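Local coordinates for resiniferatoxin-binding, phosphotriesterase-related protein (Rhodobacter sphaeroides 2.4.1, PDB 3K2G), which probably acts as a zinc-dependent hydrolase of phosphate esters, built on a TIM barrel that holds two zinc ions, at residues 159-164 and 170-175; 54-59 and 66-71; 279-284 and 331-336; 256-261 and 349-354. One frame throughout, in Å; residues are numbered along the deposited sequence.

Followed from the N terminus, the chain first makes contact 2, a short-range closure in which helix 54-58 and helix 66-70 meet across a seven-residue connection. Contact 1 comes next and is equally local: the end of helix 150-162 is tied to the loop that leads into strand 175-178. Contact 4 closes a much longer loop, joining strand 258-261 to the end of helix 337-352, and contact 3, between helix 280-292 and the end of helix 321-332, lies wholly within that loop. No two closures cross. Contact 4 also touches contact 1, through Phe352 and Gly173, and contact 3, through Phe261 and Val283. Contacts 2 and 3 both reach the second subunit.

Contact 1 of 4, residues 159-164 and 170-175; sequences AEALEG and ARIGLI
Ile172 N donates to Glu160 O at 3.0 Å, and this bond pins the loop 170-175 to the last turn of its preceding helix. The bond is fairly straight (157° at the hydrogen), although the donor stands above the carbonyl plane. Beside it, Arg171 CA brings its hydrogen to the same Glu160 O, which thus receives two neighbouring residues. The Ile172 side chain leans on the helix: CG1 lies 3.6 Å from Ala161 CA, while CG2 meets Glu160 CB at 3.9 Å. A chi1 of 60° sets CG1 between the backbone N and the carbonyl carbon, and from there the CG1 branch runs along Ala161. Arg171 instead runs past the final carbonyls, with CD 3.3 Å from both Ala161 O and Leu162 O. The chain then bends at chi3, and NH1 makes a weak bond of 3.4 Å to Leu162 O, which sits at the guanidinium edge. A cation at this helix end probably suits its partial negative charge. One water donates to both Ala161 O and Ile172 O, bridging the backbones. Further out, Glu160 OE2 forms salt bridges to Arg109 and Arg113, fixing that side chain. The contact thus illustrates a helix-to-strand connection of the barrel: Ala161 packs on Thr202 of helix 186-202, and Ile175 begins strand 175-178, paired with strand 206-208.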
loop_
_atom_site.group_PDB
_atom_site.type_symbol
_atom_site.label_atom_id
_atom_site.label_comp_id
_atom_site.label_asym_id
_atom_site.label_seq_id
_atom_site.Cartn_x
_atom_site.Cartn_y
_atom_site.Cartn_z
ATOM N N ALA B 159 16.961 -30.082 -34.576
ATOM C CA ALA B 159 17.154 -31.505 -34.825
ATOM C C ALA B 159 16.344 -32.378 -33.868
ATOM O O ALA B 159 15.869 -33.447 -34.245
ATOM C CB ALA B 159 18.641 -31.851 -34.730
ATOM N N GLU B 160 16.181 -31.919 -32.629
ATOM C CA GLU B 160 15.429 -32.677 -31.634
ATOM C C GLU B 160 13.926 -32.524 -31.843
ATOM O O GLU B 160 13.138 -33.353 -31.397
ATOM C CB GLU B 160 15.813 -32.221 -30.225
ATOM C CG GLU B 160 17.313 -32.218 -29.997
ATOM C CD GLU B 160 17.700 -31.946 -28.559
ATOM O OE1 GLU B 160 17.154 -31.000 -27.949
ATOM O OE2 GLU B 160 18.569 -32.675 -28.044
ATOM N N ALA B 161 13.532 -31.454 -32.526
ATOM C CA ALA B 161 12.124 -31.211 -32.801
ATOM C C ALA B 161 11.671 -31.972 -34.043
ATOM O O ALA B 161 10.516 -32.374 -34.141
ATOM C CB ALA B 161 11.877 -29.712 -32.998
ATOM N N LEU B 162 12.584 -32.182 -34.989
ATOM C CA LEU B 162 12.223 -32.855 -36.232
ATOM C C LEU B 162 12.660 -34.313 -36.379
ATOM O O LEU B 162 11.952 -35.106 -37.004
ATOM C CB LEU B 162 12.766 -32.049 -37.417
ATOM C CG LEU B 162 12.404 -30.558 -37.472
ATOM C CD1 LEU B 162 13.144 -29.909 -38.634
ATOM C CD2 LEU B 162 10.892 -30.377 -37.624
ATOM N N GLU B 163 13.810 -34.664 -35.807
ATOM C CA GLU B 163 14.335 -36.026 -35.914
ATOM C C GLU B 163 14.200 -36.884 -34.663
ATOM O O GLU B 163 13.472 -37.878 -34.651
ATOM C CB GLU B 163 15.806 -35.977 -36.308
ATOM C CG GLU B 163 16.085 -35.136 -37.531
ATOM C CD GLU B 163 17.563 -35.010 -37.807
ATOM O OE1 GLU B 163 18.205 -36.052 -38.064
ATOM O OE2 GLU B 163 18.085 -33.876 -37.761
ATOM N N GLY B 164 14.924 -36.504 -33.619
ATOM C CA GLY B 164 14.887 -37.256 -32.380
ATOM C C GLY B 164 15.812 -36.646 -31.354
ATOM O O GLY B 164 16.514 -35.681 -31.647
ATOM N N ALA B 170 12.422 -39.866 -30.013
ATOM C CA ALA B 170 11.500 -39.038 -29.251
ATOM C C ALA B 170 11.830 -37.598 -29.621
ATOM O O ALA B 170 12.996 -37.206 -29.634
ATOM C CB ALA B 170 11.696 -39.263 -27.758
ATOM N N ARG B 171 10.806 -36.816 -29.936
ATOM C CA ARG B 171 11.017 -35.427 -30.311
ATOM C C ARG B 171 10.505 -34.474 -29.232
ATOM O O ARG B 171 9.616 -34.824 -28.454
ATOM C CB ARG B 171 10.353 -35.157 -31.663
ATOM C CG ARG B 171 11.044 -35.906 -32.796
ATOM C CD ARG B 171 10.361 -35.710 -34.126
ATOM N NE ARG B 171 9.112 -36.453 -34.214
ATOM C CZ ARG B 171 8.332 -36.471 -35.291
ATOM N NH1 ARG B 171 8.679 -35.779 -36.370
ATOM N NH2 ARG B 171 7.212 -37.179 -35.291
ATOM N N ILE B 172 11.087 -33.279 -29.175
ATOM C CA ILE B 172 10.692 -32.297 -28.173
ATOM C C ILE B 172 9.394 -31.607 -28.552
ATOM O O ILE B 172 9.045 -31.524 -29.728
ATOM C CB ILE B 172 11.787 -31.234 -27.961
ATOM C CG1 ILE B 172 12.061 -30.489 -29.273
ATOM C CG2 ILE B 172 13.058 -31.897 -27.441
ATOM C CD1 ILE B 172 13.044 -29.339 -29.130
ATOM N N GLY B 173 8.679 -31.116 -27.545
ATOM C CA GLY B 173 7.411 -30.451 -27.789
ATOM C C GLY B 173 7.430 -29.030 -27.276
ATOM O O GLY B 173 6.484 -28.267 -27.446
ATOM N N LEU B 174 8.535 -28.682 -26.636
ATOM C CA LEU B 174 8.723 -27.352 -26.085
ATOM C C LEU B 174 10.212 -27.087 -26.091
ATOM O O LEU B 174 11.020 -28.008 -25.993
ATOM C CB LEU B 174 8.167 -27.282 -24.654
ATOM C CG LEU B 174 8.892 -26.422 -23.611
ATOM C CD1 LEU B 174 7.897 -25.566 -22.871
ATOM C CD2 LEU B 174 9.646 -27.316 -22.638
ATOM N N ILE B 175 10.576 -25.825 -26.232
ATOM C CA ILE B 175 11.974 -25.445 -26.236
ATOM C C ILE B 175 12.304 -24.940 -24.855
ATOM O O ILE B 175 11.999 -23.787 -24.540
ATOM C CB ILE B 175 12.252 -24.289 -27.216
ATOM C CG1 ILE B 175 11.922 -24.726 -28.642
ATOM C CG2 ILE B 175 13.695 -23.824 -27.069
ATOM C CD1 ILE B 175 12.302 -23.723 -29.711
HETATM O O HOH W 1 8.486 -31.552 -32.387
#

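Contact 2 of 4, residues 54-59 and 66-71; sequences QYLAEA and LSELRQ
Tyr55 reaches Glu68 with its phenolic OH, which lies 3.9 Å from Glu68 CG, and the ring plane is turned 42° from the carboxylate. One face of this ring rests on its own neighbour, with Leu56 CG 3.4 Å above the plane and offset toward the rim. A chi1 of 73° places Tyr55 CG between the backbone N and the carbonyl carbon, folding the ring over Leu56. The Arg70 guanidinium is likewise laid over backbone, one face above Leu66 O and Ser67 CA. Leu56 meets Glu68 with both its methyls: CD1 is 3.8 Å and CD2 3.9 Å from Glu68 CB, the two side chains crossing at about a right angle. The pair joins two short helices in the excursion between the first barrel strand and strand 102-105, away from the zinc site. Such an apolar meeting rests mainly on the aliphatic CB and CG of the glutamate. Its chain bends at chi2 (-58°), and OE2 is held by Lys324 and His325 of the second subunit, a salt bridge and a hydrogen bond. Along the same segment, Gln71 NE2 donates to Ser67 O at 3.1 Å. Arg70 NH2 also bonds Gly315 O of the second subunit.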
loop_
_atom_site.group_PDB
_atom_site.type_symbol
_atom_site.label_atom_id
_atom_site.label_comp_id
_atom_site.label_asym_id
_atom_site.label_seq_id
_atom_site.Cartn_x
_atom_site.Cartn_y
_atom_site.Cartn_z
ATOM N N GLN B 54 27.495 -30.062 9.321
ATOM C CA GLN B 54 28.116 -31.038 8.429
ATOM C C GLN B 54 27.235 -32.274 8.253
ATOM O O GLN B 54 27.140 -32.838 7.161
ATOM C CB GLN B 54 29.472 -31.473 8.995
ATOM C CG GLN B 54 30.502 -31.853 7.950
ATOM C CD GLN B 54 31.074 -30.638 7.247
ATOM O OE1 GLN B 54 30.340 -29.854 6.643
ATOM N NE2 GLN B 54 32.393 -30.471 7.328
ATOM N N TYR B 55 26.592 -32.696 9.335
ATOM C CA TYR B 55 25.743 -33.876 9.297
ATOM C C TYR B 55 24.606 -33.762 8.275
ATOM O O TYR B 55 24.203 -34.757 7.673
ATOM C CB TYR B 55 25.178 -34.154 10.695
ATOM C CG TYR B 55 24.105 -33.189 11.153
ATOM C CD1 TYR B 55 22.770 -33.584 11.210
ATOM C CD2 TYR B 55 24.419 -31.880 11.518
ATOM C CE1 TYR B 55 21.773 -32.705 11.618
ATOM C CE2 TYR B 55 23.425 -30.988 11.927
ATOM C CZ TYR B 55 22.104 -31.408 11.973
ATOM O OH TYR B 55 21.111 -30.531 12.366
ATOM N N LEU B 56 24.104 -32.550 8.070
ATOM C CA LEU B 56 23.009 -32.322 7.128
ATOM C C LEU B 56 23.434 -32.501 5.674
ATOM O O LEU B 56 22.613 -32.805 4.803
ATOM C CB LEU B 56 22.441 -30.916 7.325
ATOM C CG LEU B 56 21.758 -30.683 8.669
ATOM C CD1 LEU B 56 21.482 -29.204 8.859
ATOM C CD2 LEU B 56 20.466 -31.494 8.725
ATOM N N ALA B 57 24.722 -32.317 5.414
ATOM C CA ALA B 57 25.242 -32.448 4.062
ATOM C C ALA B 57 25.349 -33.898 3.604
ATOM O O ALA B 57 25.053 -34.220 2.453
ATOM C CB ALA B 57 26.603 -31.776 3.969
ATOM N N GLU B 58 25.745 -34.782 4.510
ATOM C CA GLU B 58 25.920 -36.180 4.146
ATOM C C GLU B 58 24.742 -37.099 4.467
ATOM O O GLU B 58 24.555 -38.125 3.812
ATOM C CB GLU B 58 27.193 -36.716 4.812
ATOM C CG GLU B 58 28.020 -37.632 3.920
ATOM C CD GLU B 58 28.515 -36.932 2.667
ATOM O OE1 GLU B 58 29.251 -35.930 2.798
ATOM O OE2 GLU B 58 28.168 -37.382 1.554
ATOM N N ALA B 59 23.947 -36.729 5.466
ATOM C CA ALA B 59 22.806 -37.541 5.880
ATOM C C ALA B 59 21.718 -37.711 4.826
ATOM O O ALA B 59 21.512 -36.846 3.975
ATOM C CB ALA B 59 22.189 -36.956 7.151
ATOM N N LEU B 66 13.780 -32.632 8.446
ATOM C CA LEU B 66 13.065 -31.835 7.459
ATOM C C LEU B 66 13.039 -30.338 7.756
ATOM O O LEU B 66 13.125 -29.519 6.835
ATOM C CB LEU B 66 11.637 -32.354 7.289
ATOM C CG LEU B 66 11.548 -33.778 6.725
ATOM C CD1 LEU B 66 10.097 -34.166 6.567
ATOM C CD2 LEU B 66 12.280 -33.861 5.392
ATOM N N SER B 67 12.917 -29.977 9.029
ATOM C CA SER B 67 12.902 -28.566 9.400
ATOM C C SER B 67 14.190 -27.886 8.941
ATOM O O SER B 67 14.148 -26.858 8.260
ATOM C CB SER B 67 12.746 -28.402 10.914
ATOM O OG SER B 67 12.853 -27.034 11.276
ATOM N N GLU B 68 15.332 -28.467 9.308
ATOM C CA GLU B 68 16.626 -27.917 8.922
ATOM C C GLU B 68 16.761 -27.844 7.398
ATOM O O GLU B 68 17.255 -26.851 6.864
ATOM C CB GLU B 68 17.776 -28.757 9.501
ATOM C CG GLU B 68 18.068 -28.540 10.989
ATOM C CD GLU B 68 18.400 -27.095 11.330
ATOM O OE1 GLU B 68 19.218 -26.476 10.619
ATOM O OE2 GLU B 68 17.848 -26.577 12.318
ATOM N N LEU B 69 16.317 -28.890 6.699
ATOM C CA LEU B 69 16.405 -28.913 5.240
ATOM C C LEU B 69 15.604 -27.789 4.601
ATOM O O LEU B 69 16.063 -27.167 3.640
ATOM C CB LEU B 69 15.927 -30.259 4.684
ATOM C CG LEU B 69 16.815 -31.459 5.004
ATOM C CD1 LEU B 69 16.233 -32.700 4.348
ATOM C CD2 LEU B 69 18.231 -31.202 4.503
ATOM N N ARG B 70 14.414 -27.519 5.135
ATOM C CA ARG B 70 13.579 -26.451 4.594
ATOM C C ARG B 70 14.257 -25.073 4.670
ATOM O O ARG B 70 13.889 -24.155 3.933
ATOM C CB ARG B 70 12.221 -26.404 5.319
ATOM C CG ARG B 70 11.312 -27.609 5.041
ATOM C CD ARG B 70 9.895 -27.374 5.563
ATOM N NE ARG B 70 9.804 -27.336 7.023
ATOM C CZ ARG B 70 9.603 -28.400 7.798
ATOM N NH1 ARG B 70 9.467 -29.606 7.260
ATOM N NH2 ARG B 70 9.528 -28.260 9.116
ATOM N N GLN B 71 15.243 -24.920 5.551
ATOM C CA GLN B 71 15.931 -23.632 5.681
ATOM C C GLN B 71 17.164 -23.544 4.775
ATOM O O GLN B 71 17.795 -22.492 4.681
ATOM C CB GLN B 71 16.374 -23.385 7.131
ATOM C CG GLN B 71 15.341 -23.714 8.199
ATOM C CD GLN B 71 13.976 -23.132 7.905
ATOM O OE1 GLN B 71 13.846 -21.950 7.600
ATOM N NE2 GLN B 71 12.948 -23.961 8.010
#

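Contact 3 of 4, residues 279-284 and 331-336; sequences SDDEVA and RRHGLD
A Schellman motif ends helix 321-332, and the histidine just before its glycine, His333, reaches across to Ala284 in the opening turns of helix 280-292. Ala284 CB sits over the middle of the imidazole, 3.6 Å from the ring centroid and 4° off the normal, a nearly ideal CH-pi contact. All five ring atoms are therefore about equally far from the methyl. Asp281 CG lies instead at the ring edge, in its plane, though how closely the carboxylate oxygen approaches there is doubtful. Rotation of the ring is fixed from its own helix, where His333 ND1 bonds Arg329 O. Asp281 OD1 finds its main partner there too, in a salt bridge with Arg329. A second, looser link runs through water, which donates to Asp281 OD1 at 3.2 Å and accepts from Arg332 NH2 at 2.8 Å. This water lies in the guanidinium plane, at its edge. The helix that carries Asp281 is itself well started: Ser279 and Glu282 form a capping box, in which Glu282 N donates to Ser279 OG at 3.1 Å and Ser279 N to Glu282 OE1 at 2.8 Å. At the other helix, Gly334 adopts a positive phi and lets the chain turn off toward helix 337-352. His333 also packs on Arg285 and Leu288 of helix 280-292, Ala284 on Leu330 of helix 321-332, and Leu335 spans from Leu288 to Leu343 of helix 337-352.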
loop_
_atom_site.group_PDB
_atom_site.type_symbol
_atom_site.label_atom_id
_atom_site.label_comp_id
_atom_site.label_asym_id
_atom_site.label_seq_id
_atom_site.Cartn_x
_atom_site.Cartn_y
_atom_site.Cartn_z
ATOM N N SER B 279 4.555 -17.179 0.080
ATOM C CA SER B 279 3.484 -18.086 0.495
ATOM C C SER B 279 2.441 -18.230 -0.605
ATOM O O SER B 279 2.311 -17.355 -1.457
ATOM C CB SER B 279 2.789 -17.544 1.737
ATOM O OG SER B 279 1.995 -16.424 1.401
ATOM N N ASP B 280 1.675 -19.314 -0.567
ATOM C CA ASP B 280 0.649 -19.516 -1.582
ATOM C C ASP B 280 -0.431 -18.441 -1.516
ATOM O O ASP B 280 -1.057 -18.121 -2.528
ATOM C CB ASP B 280 0.035 -20.909 -1.455
ATOM C CG ASP B 280 0.976 -21.997 -1.942
ATOM O OD1 ASP B 280 1.959 -21.659 -2.648
ATOM O OD2 ASP B 280 0.729 -23.184 -1.631
ATOM N N ASP B 281 -0.654 -17.881 -0.329
ATOM C CA ASP B 281 -1.649 -16.823 -0.201
ATOM C C ASP B 281 -1.160 -15.564 -0.921
ATOM O O ASP B 281 -1.934 -14.903 -1.611
ATOM C CB ASP B 281 -1.939 -16.503 1.271
ATOM C CG ASP B 281 -3.168 -17.233 1.802
ATOM O OD1 ASP B 281 -3.935 -17.806 0.996
ATOM O OD2 ASP B 281 -3.375 -17.224 3.030
ATOM N N GLU B 282 0.122 -15.236 -0.769
ATOM C CA GLU B 282 0.675 -14.056 -1.431
ATOM C C GLU B 282 0.586 -14.225 -2.946
ATOM O O GLU B 282 0.272 -13.282 -3.668
ATOM C CB GLU B 282 2.134 -13.844 -1.026
ATOM C CG GLU B 282 2.337 -13.441 0.428
ATOM C CD GLU B 282 3.805 -13.391 0.804
ATOM O OE1 GLU B 282 4.474 -14.438 0.698
ATOM O OE2 GLU B 282 4.293 -12.312 1.200
ATOM N N VAL B 283 0.864 -15.434 -3.421
ATOM C CA VAL B 283 0.805 -15.717 -4.847
ATOM C C VAL B 283 -0.637 -15.683 -5.342
ATOM O O VAL B 283 -0.917 -15.146 -6.414
ATOM C CB VAL B 283 1.432 -17.089 -5.159
ATOM C CG1 VAL B 283 1.130 -17.502 -6.594
ATOM C CG2 VAL B 283 2.938 -17.009 -4.940
ATOM N N ALA B 284 -1.548 -16.260 -4.562
ATOM C CA ALA B 284 -2.957 -16.267 -4.935
ATOM C C ALA B 284 -3.420 -14.829 -5.147
ATOM O O ALA B 284 -4.090 -14.528 -6.131
ATOM C CB ALA B 284 -3.800 -16.935 -3.846
ATOM N N ARG B 331 -10.024 -20.501 -4.999
ATOM C CA ARG B 331 -11.462 -20.336 -4.920
ATOM C C ARG B 331 -11.775 -19.497 -3.679
ATOM O O ARG B 331 -12.600 -18.582 -3.735
ATOM C CB ARG B 331 -12.145 -21.701 -4.841
ATOM C CG ARG B 331 -13.606 -21.677 -5.240
ATOM C CD ARG B 331 -14.209 -23.068 -5.174
ATOM N NE ARG B 331 -15.591 -23.088 -5.643
ATOM C CZ ARG B 331 -15.957 -23.017 -6.920
ATOM N NH1 ARG B 331 -15.043 -22.921 -7.880
ATOM N NH2 ARG B 331 -17.245 -23.042 -7.239
ATOM N N ARG B 332 -11.101 -19.788 -2.568
ATOM C CA ARG B 332 -11.315 -19.031 -1.334
ATOM C C ARG B 332 -10.990 -17.559 -1.581
ATOM O O ARG B 332 -11.547 -16.673 -0.933
ATOM C CB ARG B 332 -10.434 -19.566 -0.192
ATOM C CG ARG B 332 -10.777 -20.982 0.282
ATOM C CD ARG B 332 -10.158 -21.287 1.653
ATOM N NE ARG B 332 -8.695 -21.256 1.651
ATOM C CZ ARG B 332 -7.922 -22.257 1.236
ATOM N NH1 ARG B 332 -8.469 -23.378 0.787
ATOM N NH2 ARG B 332 -6.599 -22.137 1.270
ATOM N N HIS B 333 -10.085 -17.304 -2.522
ATOM C CA HIS B 333 -9.694 -15.942 -2.854
ATOM C C HIS B 333 -10.644 -15.241 -3.824
ATOM O O HIS B 333 -10.532 -14.035 -4.031
ATOM C CB HIS B 333 -8.276 -15.908 -3.436
ATOM C CG HIS B 333 -7.196 -15.873 -2.400
ATOM N ND1 HIS B 333 -6.849 -16.974 -1.647
ATOM C CD2 HIS B 333 -6.392 -14.866 -1.986
ATOM C CE1 HIS B 333 -5.877 -16.648 -0.817
ATOM N NE2 HIS B 333 -5.581 -15.374 -1.002
ATOM N N GLY B 334 -11.561 -15.984 -4.433
ATOM C CA GLY B 334 -12.500 -15.347 -5.340
ATOM C C GLY B 334 -12.633 -15.892 -6.753
ATOM O O GLY B 334 -13.517 -15.456 -7.491
ATOM N N LEU B 335 -11.779 -16.831 -7.147
ATOM C CA LEU B 335 -11.868 -17.386 -8.496
ATOM C C LEU B 335 -12.918 -18.486 -8.600
ATOM O O LEU B 335 -13.027 -19.332 -7.714
ATOM C CB LEU B 335 -10.515 -17.947 -8.941
ATOM C CG LEU B 335 -9.406 -16.959 -9.287
ATOM C CD1 LEU B 335 -8.190 -17.741 -9.775
ATOM C CD2 LEU B 335 -9.884 -15.984 -10.363
ATOM N N ASP B 336 -13.688 -18.474 -9.686
ATOM C CA ASP B 336 -14.710 -19.497 -9.884
ATOM C C ASP B 336 -14.139 -20.677 -10.656
ATOM O O ASP B 336 -13.017 -20.612 -11.152
ATOM C CB ASP B 336 -15.933 -18.932 -10.621
ATOM C CG ASP B 336 -15.591 -18.340 -11.978
ATOM O OD1 ASP B 336 -14.614 -18.794 -12.608
ATOM O OD2 ASP B 336 -16.320 -17.427 -12.423
HETATM O O HOH W 2 -6.391 -19.466 2.237
#

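Contact 4 of 4, residues 256-261 and 349-354; sequences GAFLEF and RRVFDA
The guanidinium of Arg350, a residue whose CB meets the Phe258 ring, is gripped by several groups, among them Asn347 OD1 at NH1, one turn back in the helix, and Glu357 O at NH2. With the polar end so engaged, the chain runs extended from CG to NE, and what it offers Phe258 is its base. Arg350 CB lies in the ring plane at the edge, 3.9 Å from Phe258 CZ. Val351 comes from a different side, over a face. Its CG2 stands 3.6 Å from the ring centroid and 12° off the normal, a CH-pi contact. That methyl is the branch anti to the carbonyl carbon, whereas CG1, anti to the backbone N, is turned elsewhere, to one face of Phe352. Phe258 CZ also approaches the helix backbone, 3.6 Å from Val351 N, so the ring end fits into the angle between main chain and methyl. Side chains alternate along strand 258-261: Leu259 and Phe261 face the surrounding helices 246-255 and 280-292, while Phe258 and Glu260 point the other way, the glutamate making a weak hydrogen bond to the zinc ligand His34. Phe258 and Val351 both rest on Val235 of the neighbouring parallel strand, and Arg298 adds a cation-pi contact to the phenylalanine ring. The arrangement is that of a TIM barrel whose C-terminal helix packs by its last turn against residues at the start of the strands, the end of the barrel away from the zinc ions.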
loop_
_atom_site.group_PDB
_atom_site.type_symbol
_atom_site.label_atom_id
_atom_site.label_comp_id
_atom_site.label_asym_id
_atom_site.label_seq_id
_atom_site.Cartn_x
_atom_site.Cartn_y
_atom_site.Cartn_z
ATOM N N GLY B 256 2.552 -9.972 -23.761
ATOM C CA GLY B 256 2.089 -11.225 -24.338
ATOM C C GLY B 256 2.627 -12.527 -23.759
ATOM O O GLY B 256 2.101 -13.607 -24.043
ATOM N N ALA B 257 3.662 -12.434 -22.932
ATOM C CA ALA B 257 4.267 -13.621 -22.350
ATOM C C ALA B 257 3.421 -14.253 -21.257
ATOM O O ALA B 257 2.657 -13.579 -20.571
ATOM C CB ALA B 257 5.651 -13.282 -21.798
ATOM N N PHE B 258 3.558 -15.565 -21.113
ATOM C CA PHE B 258 2.853 -16.281 -20.069
ATOM C C PHE B 258 3.646 -16.030 -18.790
ATOM O O PHE B 258 4.873 -15.953 -18.817
ATOM C CB PHE B 258 2.830 -17.781 -20.367
ATOM C CG PHE B 258 1.806 -18.187 -21.386
ATOM C CD1 PHE B 258 0.488 -18.425 -21.010
ATOM C CD2 PHE B 258 2.162 -18.348 -22.723
ATOM C CE1 PHE B 258 -0.465 -18.826 -21.954
ATOM C CE2 PHE B 258 1.217 -18.746 -23.672
ATOM C CZ PHE B 258 -0.099 -18.986 -23.287
ATOM N N LEU B 259 2.939 -15.873 -17.680
ATOM C CA LEU B 259 3.580 -15.666 -16.386
ATOM C C LEU B 259 3.384 -16.981 -15.651
ATOM O O LEU B 259 2.271 -17.334 -15.266
ATOM C CB LEU B 259 2.905 -14.522 -15.629
ATOM C CG LEU B 259 2.896 -13.169 -16.351
ATOM C CD1 LEU B 259 2.297 -12.113 -15.433
ATOM C CD2 LEU B 259 4.321 -12.779 -16.752
ATOM N N GLU B 260 4.469 -17.717 -15.469
ATOM C CA GLU B 260 4.361 -19.010 -14.821
ATOM C C GLU B 260 4.646 -19.022 -13.326
ATOM O O GLU B 260 5.776 -18.807 -12.892
ATOM C CB GLU B 260 5.275 -20.012 -15.531
ATOM C CG GLU B 260 5.076 -21.446 -15.085
ATOM C CD GLU B 260 5.848 -22.428 -15.950
ATOM O OE1 GLU B 260 7.076 -22.576 -15.764
ATOM O OE2 GLU B 260 5.218 -23.040 -16.832
ATOM N N PHE B 261 3.600 -19.254 -12.541
ATOM C CA PHE B 261 3.733 -19.358 -11.094
ATOM C C PHE B 261 3.927 -20.853 -10.844
ATOM O O PHE B 261 3.023 -21.561 -10.412
ATOM C CB PHE B 261 2.472 -18.824 -10.413
ATOM C CG PHE B 261 2.343 -17.329 -10.504
ATOM C CD1 PHE B 261 2.895 -16.507 -9.526
ATOM C CD2 PHE B 261 1.722 -16.740 -11.600
ATOM C CE1 PHE B 261 2.835 -15.118 -9.641
ATOM C CE2 PHE B 261 1.657 -15.356 -11.727
ATOM C CZ PHE B 261 2.211 -14.542 -10.745
ATOM N N ARG B 349 -3.127 -25.249 -22.948
ATOM C CA ARG B 349 -3.397 -25.490 -24.366
ATOM C C ARG B 349 -2.982 -24.250 -25.164
ATOM O O ARG B 349 -2.384 -24.360 -26.239
ATOM C CB ARG B 349 -4.884 -25.783 -24.587
ATOM C CG ARG B 349 -5.224 -26.291 -25.989
ATOM C CD ARG B 349 -6.709 -26.553 -26.137
ATOM N NE ARG B 349 -7.056 -27.035 -27.473
ATOM C CZ ARG B 349 -8.301 -27.264 -27.886
ATOM N NH1 ARG B 349 -9.324 -27.054 -27.068
ATOM N NH2 ARG B 349 -8.524 -27.698 -29.118
ATOM N N ARG B 350 -3.296 -23.070 -24.630
ATOM C CA ARG B 350 -2.937 -21.817 -25.295
ATOM C C ARG B 350 -1.430 -21.730 -25.519
ATOM O O ARG B 350 -0.974 -21.149 -26.499
ATOM C CB ARG B 350 -3.387 -20.608 -24.464
ATOM C CG ARG B 350 -4.887 -20.362 -24.468
ATOM C CD ARG B 350 -5.231 -19.098 -23.693
ATOM N NE ARG B 350 -6.585 -18.632 -23.987
ATOM C CZ ARG B 350 -7.594 -18.649 -23.122
ATOM N NH1 ARG B 350 -7.413 -19.112 -21.892
ATOM N NH2 ARG B 350 -8.790 -18.193 -23.489
ATOM N N VAL B 351 -0.654 -22.288 -24.599
ATOM C CA VAL B 351 0.792 -22.251 -24.747
ATOM C C VAL B 351 1.228 -22.948 -26.036
ATOM O O VAL B 351 2.105 -22.462 -26.753
ATOM C CB VAL B 351 1.500 -22.947 -23.557
ATOM C CG1 VAL B 351 3.008 -23.021 -23.815
ATOM C CG2 VAL B 351 1.208 -22.184 -22.266
ATOM N N PHE B 352 0.590 -24.077 -26.322
ATOM C CA PHE B 352 0.918 -24.893 -27.483
ATOM C C PHE B 352 0.060 -24.657 -28.719
ATOM O O PHE B 352 0.407 -25.117 -29.804
ATOM C CB PHE B 352 0.797 -26.367 -27.108
ATOM C CG PHE B 352 1.746 -26.802 -26.035
ATOM C CD1 PHE B 352 3.050 -27.168 -26.356
ATOM C CD2 PHE B 352 1.332 -26.879 -24.708
ATOM C CE1 PHE B 352 3.933 -27.605 -25.373
ATOM C CE2 PHE B 352 2.208 -27.314 -23.711
ATOM C CZ PHE B 352 3.513 -27.682 -24.045
ATOM N N ASP B 353 -1.047 -23.945 -28.558
ATOM C CA ASP B 353 -1.969 -23.735 -29.668
ATOM C C ASP B 353 -2.379 -22.282 -29.859
ATOM O O ASP B 353 -3.158 -21.744 -29.074
ATOM C CB ASP B 353 -3.217 -24.583 -29.429
ATOM C CG ASP B 353 -4.055 -24.752 -30.672
ATOM O OD1 ASP B 353 -4.200 -23.768 -31.427
ATOM O OD2 ASP B 353 -4.575 -25.868 -30.881
ATOM N N ALA B 354 -1.872 -21.653 -30.914
ATOM C CA ALA B 354 -2.201 -20.261 -31.185
ATOM C C ALA B 354 -3.646 -20.054 -31.645
ATOM O O ALA B 354 -4.129 -18.925 -31.662
ATOM C CB ALA B 354 -1.242 -19.692 -32.226
#